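Local coordinates for protein putative sugar isomerase (Parabacteroides distasonis, PDB 3LMZ) that probably isomerises a sugar, with a xylose isomerase-like TIM-barrel fold, though its substrate is not established, at residues A23-T26 with F27-F30; F95-A98 with K99-V103. All coordinates share one frame; numbering follows the deposited sequence. Where two conformers were deposited one is given.

Contact 1. Residues A23-T26 with F27-F30; sequences AGYT and FVNF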
ATOM      1  N   ALA A  23      -5.007  10.296 -10.986  1.00 12.27           N
ATOM      2  CA  ALA A  23      -6.127  10.971 -11.615  1.00 12.38           C
ATOM      3  C   ALA A  23      -6.518  12.112 -10.628  1.00 12.62           C
ATOM      4  O   ALA A  23      -6.539  11.897  -9.397  1.00 13.68           O
ATOM      5  CB  ALA A  23      -7.314   9.932 -11.804  1.00 12.52           C
ATOM      6  N   GLY A  24      -6.803  13.316 -11.143  1.00 13.13           N
ATOM      7  CA  GLY A  24      -7.021  14.449 -10.259  1.00 12.26           C
ATOM      8  C   GLY A  24      -8.261  14.342  -9.371  1.00 11.25           C
ATOM      9  O   GLY A  24      -8.239  14.869  -8.227  1.00 13.95           O
ATOM     10  N   TYR A  25      -9.319  13.681  -9.820  1.00 12.51           N
ATOM     11  CA  TYR A  25     -10.532  13.546  -9.017  1.00 12.22           C
ATOM     12  C   TYR A  25     -10.281  12.878  -7.665  1.00 12.53           C
ATOM     13  O   TYR A  25     -11.014  13.107  -6.689  1.00 13.82           O
ATOM     14  CB  TYR A  25     -11.628  12.824  -9.788  1.00 13.56           C
ATOM     15  CG  TYR A  25     -12.961  12.776  -9.126  1.00 14.78           C
ATOM     16  CD1 TYR A  25     -13.705  13.937  -8.985  1.00 15.56           C
ATOM     17  CD2 TYR A  25     -13.511  11.576  -8.705  1.00 16.57           C
ATOM     18  CE1 TYR A  25     -14.983  13.891  -8.414  1.00 17.86           C
ATOM     19  CE2 TYR A  25     -14.786  11.520  -8.178  1.00 16.08           C
ATOM     20  CZ  TYR A  25     -15.490  12.723  -8.016  1.00 17.86           C
ATOM     21  OH  TYR A  25     -16.798  12.785  -7.516  1.00 21.94           O
ATOM     22  N   THR A  26      -9.231  12.036  -7.606  1.00 12.61           N
ATOM     23  CA  THR A  26      -8.854  11.473  -6.300  1.00 12.18           C
ATOM     24  C   THR A  26      -8.768  12.554  -5.208  1.00 13.32           C
ATOM     25  O   THR A  26      -9.082  12.312  -4.037  1.00 15.36           O
ATOM     26  CB  THR A  26      -7.548  10.739  -6.425  1.00 11.37           C
ATOM     27  OG1 THR A  26      -7.731   9.637  -7.308  1.00 12.86           O
ATOM     28  CG2 THR A  26      -7.036  10.227  -5.077  1.00 13.50           C
ATOM     29  N   PHE A  27      -8.259  13.755  -5.610  1.00 11.95           N
ATOM     30  CA  PHE A  27      -8.021  14.884  -4.729  1.00 13.60           C
ATOM     31  C   PHE A  27      -9.041  16.001  -4.964  1.00 14.07           C
ATOM     32  O   PHE A  27      -8.752  17.153  -4.650  1.00 13.88           O
ATOM     33  CB  PHE A  27      -6.572  15.357  -4.946  1.00 13.72           C
ATOM     34  CG  PHE A  27      -5.554  14.404  -4.413  1.00 12.30           C
ATOM     35  CD1 PHE A  27      -5.229  14.394  -3.061  1.00 16.14           C
ATOM     36  CD2 PHE A  27      -4.971  13.456  -5.239  1.00 15.19           C
ATOM     37  CE1 PHE A  27      -4.311  13.484  -2.558  1.00 18.74           C
ATOM     38  CE2 PHE A  27      -4.056  12.547  -4.712  1.00 15.06           C
ATOM     39  CZ  PHE A  27      -3.764  12.552  -3.391  1.00 14.91           C
ATOM     40  N   VAL A  28     -10.297  15.684  -5.287  1.00 13.81           N
ATOM     41  CA  VAL A  28     -11.308  16.724  -5.488  1.00 12.82           C
ATOM     42  C   VAL A  28     -11.516  17.576  -4.254  1.00 14.46           C
ATOM     43  O   VAL A  28     -11.841  18.757  -4.372  1.00 14.37           O
ATOM     44  CB  VAL A  28     -12.650  16.115  -5.956  1.00 15.49           C
ATOM     45  CG1 VAL A  28     -13.290  15.183  -4.875  1.00 13.97           C
ATOM     46  CG2 VAL A  28     -13.658  17.214  -6.413  1.00 15.35           C
ATOM     47  N   ASN A  29     -11.314  17.001  -3.052  1.00 14.19           N
ATOM     48  CA  ASN A  29     -11.511  17.714  -1.819  1.00 14.44           C
ATOM     49  C   ASN A  29     -10.252  18.412  -1.249  1.00 14.54           C
ATOM     50  O   ASN A  29     -10.296  18.971  -0.117  1.00 17.61           O
ATOM     51  CB  ASN A  29     -12.135  16.786  -0.752  1.00 17.09           C
ATOM     52  CG  ASN A  29     -13.579  16.399  -1.093  1.00 14.53           C
ATOM     53  OD1 ASN A  29     -14.337  17.248  -1.546  1.00 17.60           O
ATOM     54  ND2 ASN A  29     -13.926  15.145  -0.937  1.00 16.98           N
ATOM     55  N   PHE A  30      -9.138  18.372  -2.008  1.00 13.43           N
ATOM     56  CA  PHE A  30      -7.843  18.855  -1.590  1.00 14.62           C
ATOM     57  C   PHE A  30      -7.196  19.799  -2.570  1.00 14.19           C
ATOM     58  O   PHE A  30      -7.424  19.688  -3.786  1.00 15.82           O
ATOM     59  CB  PHE A  30      -6.923  17.688  -1.254  1.00 14.69           C
ATOM     60  CG  PHE A  30      -7.510  16.836  -0.156  1.00 14.29           C
ATOM     61  CD1 PHE A  30      -7.409  17.225   1.170  1.00 14.73           C
ATOM     62  CD2 PHE A  30      -8.339  15.797  -0.460  1.00 16.99           C
ATOM     63  CE1 PHE A  30      -8.025  16.513   2.205  1.00 17.04           C
ATOM     64  CE2 PHE A  30      -8.972  15.078   0.543  1.00 15.42           C
ATOM     65  CZ  PHE A  30      -8.820  15.439   1.897  1.00 14.94           C
TER
HETATM   66  O   HOH W   1     -10.666  14.084  -2.388  1.00 14.75           O

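Contact 2. Residues F95-A98 with K99-V103; sequences FDYA and KRVGV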
ATOM      1  N   PHE A  95      -9.316  22.545 -26.056  1.00 13.07           N
ATOM      2  CA  PHE A  95      -8.145  22.314 -26.891  1.00 12.95           C
ATOM      3  C   PHE A  95      -7.178  23.492 -26.693  1.00 14.88           C
ATOM      4  O   PHE A  95      -5.974  23.275 -26.607  1.00 14.41           O
ATOM      5  CB  PHE A  95      -8.552  22.077 -28.361  1.00 13.67           C
ATOM      6  CG  PHE A  95      -8.859  20.666 -28.675  1.00 12.08           C
ATOM      7  CD1 PHE A  95     -10.071  20.135 -28.322  1.00 11.26           C
ATOM      8  CD2 PHE A  95      -7.929  19.844 -29.267  1.00 12.61           C
ATOM      9  CE1 PHE A  95     -10.363  18.810 -28.612  1.00 12.04           C
ATOM     10  CE2 PHE A  95      -8.202  18.526 -29.572  1.00 12.31           C
ATOM     11  CZ  PHE A  95      -9.440  17.999 -29.216  1.00 12.96           C
ATOM     12  N   ASP A  96      -7.683  24.714 -26.656  0.50 14.12           N
ATOM     13  CA  ASP A  96      -6.767  25.841 -26.475  0.50 13.59           C
ATOM     14  C   ASP A  96      -6.078  25.757 -25.091  0.50 13.23           C
ATOM     15  O   ASP A  96      -4.860  25.920 -24.966  0.50 12.54           O
ATOM     16  CB  ASP A  96      -7.496  27.170 -26.680  0.50 12.96           C
ATOM     17  CG  ASP A  96      -6.602  28.354 -26.449  0.50 13.89           C
ATOM     18  OD1 ASP A  96      -5.527  28.445 -27.065  0.50 22.05           O
ATOM     19  OD2 ASP A  96      -6.984  29.188 -25.607  0.50 19.31           O
ATOM     20  N   TYR A  97      -6.848  25.396 -24.067  1.00 14.27           N
ATOM     21  CA  TYR A  97      -6.285  25.193 -22.724  1.00 13.00           C
ATOM     22  C   TYR A  97      -5.190  24.119 -22.729  1.00 13.37           C
ATOM     23  O   TYR A  97      -4.067  24.347 -22.261  1.00 14.71           O
ATOM     24  CB  TYR A  97      -7.429  24.824 -21.817  1.00 13.21           C
ATOM     25  CG  TYR A  97      -7.068  24.244 -20.447  1.00 13.39           C
ATOM     26  CD1 TYR A  97      -6.586  25.047 -19.420  1.00 13.71           C
ATOM     27  CD2 TYR A  97      -7.429  22.935 -20.138  1.00 14.65           C
ATOM     28  CE1 TYR A  97      -6.387  24.525 -18.132  1.00 13.45           C
ATOM     29  CE2 TYR A  97      -7.226  22.380 -18.854  1.00 13.71           C
ATOM     30  CZ  TYR A  97      -6.736  23.162 -17.859  1.00 15.22           C
ATOM     31  OH  TYR A  97      -6.644  22.611 -16.597  1.00 14.23           O
ATOM     32  N   ALA A  98      -5.456  22.968 -23.375  1.00 13.07           N
ATOM     33  CA  ALA A  98      -4.411  21.961 -23.457  1.00 14.13           C
ATOM     34  C   ALA A  98      -3.101  22.501 -24.076  1.00 13.36           C
ATOM     35  O   ALA A  98      -2.017  22.233 -23.630  1.00 14.27           O
ATOM     36  CB  ALA A  98      -4.881  20.749 -24.181  1.00 14.57           C
ATOM     37  N   LYS A  99      -3.274  23.274 -25.139  1.00 13.46           N
ATOM     38  CA  LYS A  99      -2.098  23.820 -25.817  1.00 11.63           C
ATOM     39  C   LYS A  99      -1.349  24.775 -24.902  1.00 13.96           C
ATOM     40  O   LYS A  99      -0.111  24.769 -24.840  1.00 15.30           O
ATOM     41  CB  LYS A  99      -2.532  24.541 -27.110  1.00 13.31           C
ATOM     42  CG  LYS A  99      -1.386  25.163 -27.909  1.00 14.39           C
ATOM     43  CD  LYS A  99      -1.810  25.614 -29.304  1.00 16.68           C
ATOM     44  CE  LYS A  99      -0.646  26.221 -30.077  1.00 17.20           C
ATOM     45  NZ  LYS A  99      -1.057  26.640 -31.445  1.00 16.93           N
ATOM     46  N   ARG A 100      -2.108  25.622 -24.207  1.00 13.73           N
ATOM     47  CA  ARG A 100      -1.504  26.599 -23.288  1.00 13.67           C
ATOM     48  C   ARG A 100      -0.760  25.916 -22.116  1.00 15.87           C
ATOM     49  O   ARG A 100       0.220  26.414 -21.619  1.00 15.73           O
ATOM     50  CB  ARG A 100      -2.560  27.535 -22.732  1.00 15.08           C
ATOM     51  CG  ARG A 100      -3.138  28.493 -23.779  1.00 14.57           C
ATOM     52  CD  ARG A 100      -4.210  29.465 -23.259  1.00 16.15           C
ATOM     53  NE  ARG A 100      -3.640  30.393 -22.308  1.00 19.28           N
ATOM     54  CZ  ARG A 100      -3.997  30.529 -21.019  1.00 16.81           C
ATOM     55  NH1 ARG A 100      -5.048  29.864 -20.501  1.00 18.21           N
ATOM     56  NH2 ARG A 100      -3.314  31.387 -20.281  1.00 14.02           N
ATOM     57  N   VAL A 101      -1.282  24.776 -21.679  1.00 14.28           N
ATOM     58  CA  VAL A 101      -0.751  24.018 -20.528  1.00 13.71           C
ATOM     59  C   VAL A 101       0.413  23.147 -21.017  1.00 13.59           C
ATOM     60  O   VAL A 101       1.192  22.668 -20.213  1.00 16.69           O
ATOM     61  CB  VAL A 101      -1.883  23.167 -19.849  1.00 14.32           C
ATOM     62  CG1 VAL A 101      -1.357  22.248 -18.759  1.00 15.76           C
ATOM     63  CG2 VAL A 101      -2.896  24.118 -19.212  1.00 16.66           C
ATOM     64  N   GLY A 102       0.556  22.941 -22.335  1.00 14.93           N
ATOM     65  CA  GLY A 102       1.679  22.193 -22.907  1.00 16.61           C
ATOM     66  C   GLY A 102       1.523  20.688 -22.898  1.00 17.56           C
ATOM     67  O   GLY A 102       2.516  19.975 -22.853  1.00 22.37           O
ATOM     68  N   VAL A 103       0.284  20.170 -22.864  1.00 14.44           N
ATOM     69  CA  VAL A 103       0.031  18.732 -22.992  1.00 14.77           C
ATOM     70  C   VAL A 103      -0.489  18.384 -24.403  1.00 13.41           C
ATOM     71  O   VAL A 103      -0.888  19.281 -25.169  1.00 15.29           O
ATOM     72  CB  VAL A 103      -0.935  18.202 -21.926  1.00 15.18           C
ATOM     73  CG1 VAL A 103      -0.343  18.445 -20.533  1.00 16.90           C
ATOM     74  CG2 VAL A 103      -2.314  18.795 -22.082  1.00 17.33           C
TER

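Contact 1. Residues A23-T26 with F27-F30
Tyr-25 of a short 3-10 segment and Val-28 just after it lie side by side in the loop that follows strand 19-22 of the TIM barrel and leads to helix 32-41. Two backbone bonds of the i to i+3 kind wind the chain here: Phe-27 N reaches Gly-24 O at 2.8 Å, and Val-28 N reaches Tyr-25 O at 3.0 Å. A type I beta turn from Phe-27 to Phe-30 follows directly. With CG anti to the backbone N (chi1 -173°), the tyrosine ring runs alongside the valine, and its CD1 comes 3.9 Å from Val-28 CB, approaching obliquely. The tyrosine side chain also touches Glu-231 and Glu-233. Thr-26 and Phe-27 make a second side-by-side pair, the threonine methyl CG2 lying 3.8 Å from CE2 of the phenylalanine. The threonine's other branch, OG1, is turned beside its own backbone N (chi1 -64°) and hydrogen-bonds to Tyr-232 N and Leu-230 O, tying the turn to the end of strand 227-230. Phe-27 meanwhile packs on helices 32-41 and 240-256. One water bridges the backbone past the 3-10 bonds, donating to Thr-26 O at 2.9 Å and accepting from Asn-29 N at 3.1 Å.

Contact 2. Residues F95-A98 with K99-V103
Phe-95 O accepts Lys-99 N at 3.1 Å, an ordinary i to i+4 bond close to the C-terminal end of helix 88-101. One residue on, Asp-96 O takes Arg-100 N at 2.9 Å, and the arginine's aliphatic part passes the aspartate, which is modelled in two conformers. In the conformer given, their charged ends do not meet: the guanidinium, its chain bent at chi3 (66°), forms a salt bridge with Asp-60 and also bonds Ser-58 O. A leucine in place of Arg-100 would probably leave Asp-60 without this cationic mate and Ser-58 O without that donor. Tyr-97 offers one ring face to Val-101, whose CG2 sits 4.0 Å from the ring centroid in a CH-pi contact, offset toward the rim. Anti to the carbonyl carbon, that methyl points back along the helix to the ring, while Tyr-97 OH bonds Leu-54 O. Ala-98 O receives Val-103 N at 3.2 Å, the outer bond of a Schellman motif, whose inner bond, Gly-102 N to Lys-99 O, is weak; Gly-102 has the positive phi (83°) of its C' residue. Ala-98 and Val-103 both rest on Val-80 of strand 76-85, Tyr-97 and Val-101 on Ile-49 of strand 46-49, and Phe-95 packs against helix 115-125.

Contacts 1 and 2 illustrate two ways in which the chain of a TIM barrel leaves a regular element: residues 23-30 curl into a 3-10 turn beyond a strand, whereas residues 95-103 terminate a helix and lead toward strand 105-110. Their centres are about 20 Å apart and their nearest atoms about 10 Å, so the two do not touch. Contact 1 is the more central, its centre about 12 Å from the centre of the chain against about 17 Å for contact 2. The side chain of Tyr-25 comes within about 4 Å of a bound citrate, probably from the crystallisation liquor, which may mark a pocket. Contact 2 instead has polyether fragments, likewise probably from the liquor, beside Lys-99 and Arg-100.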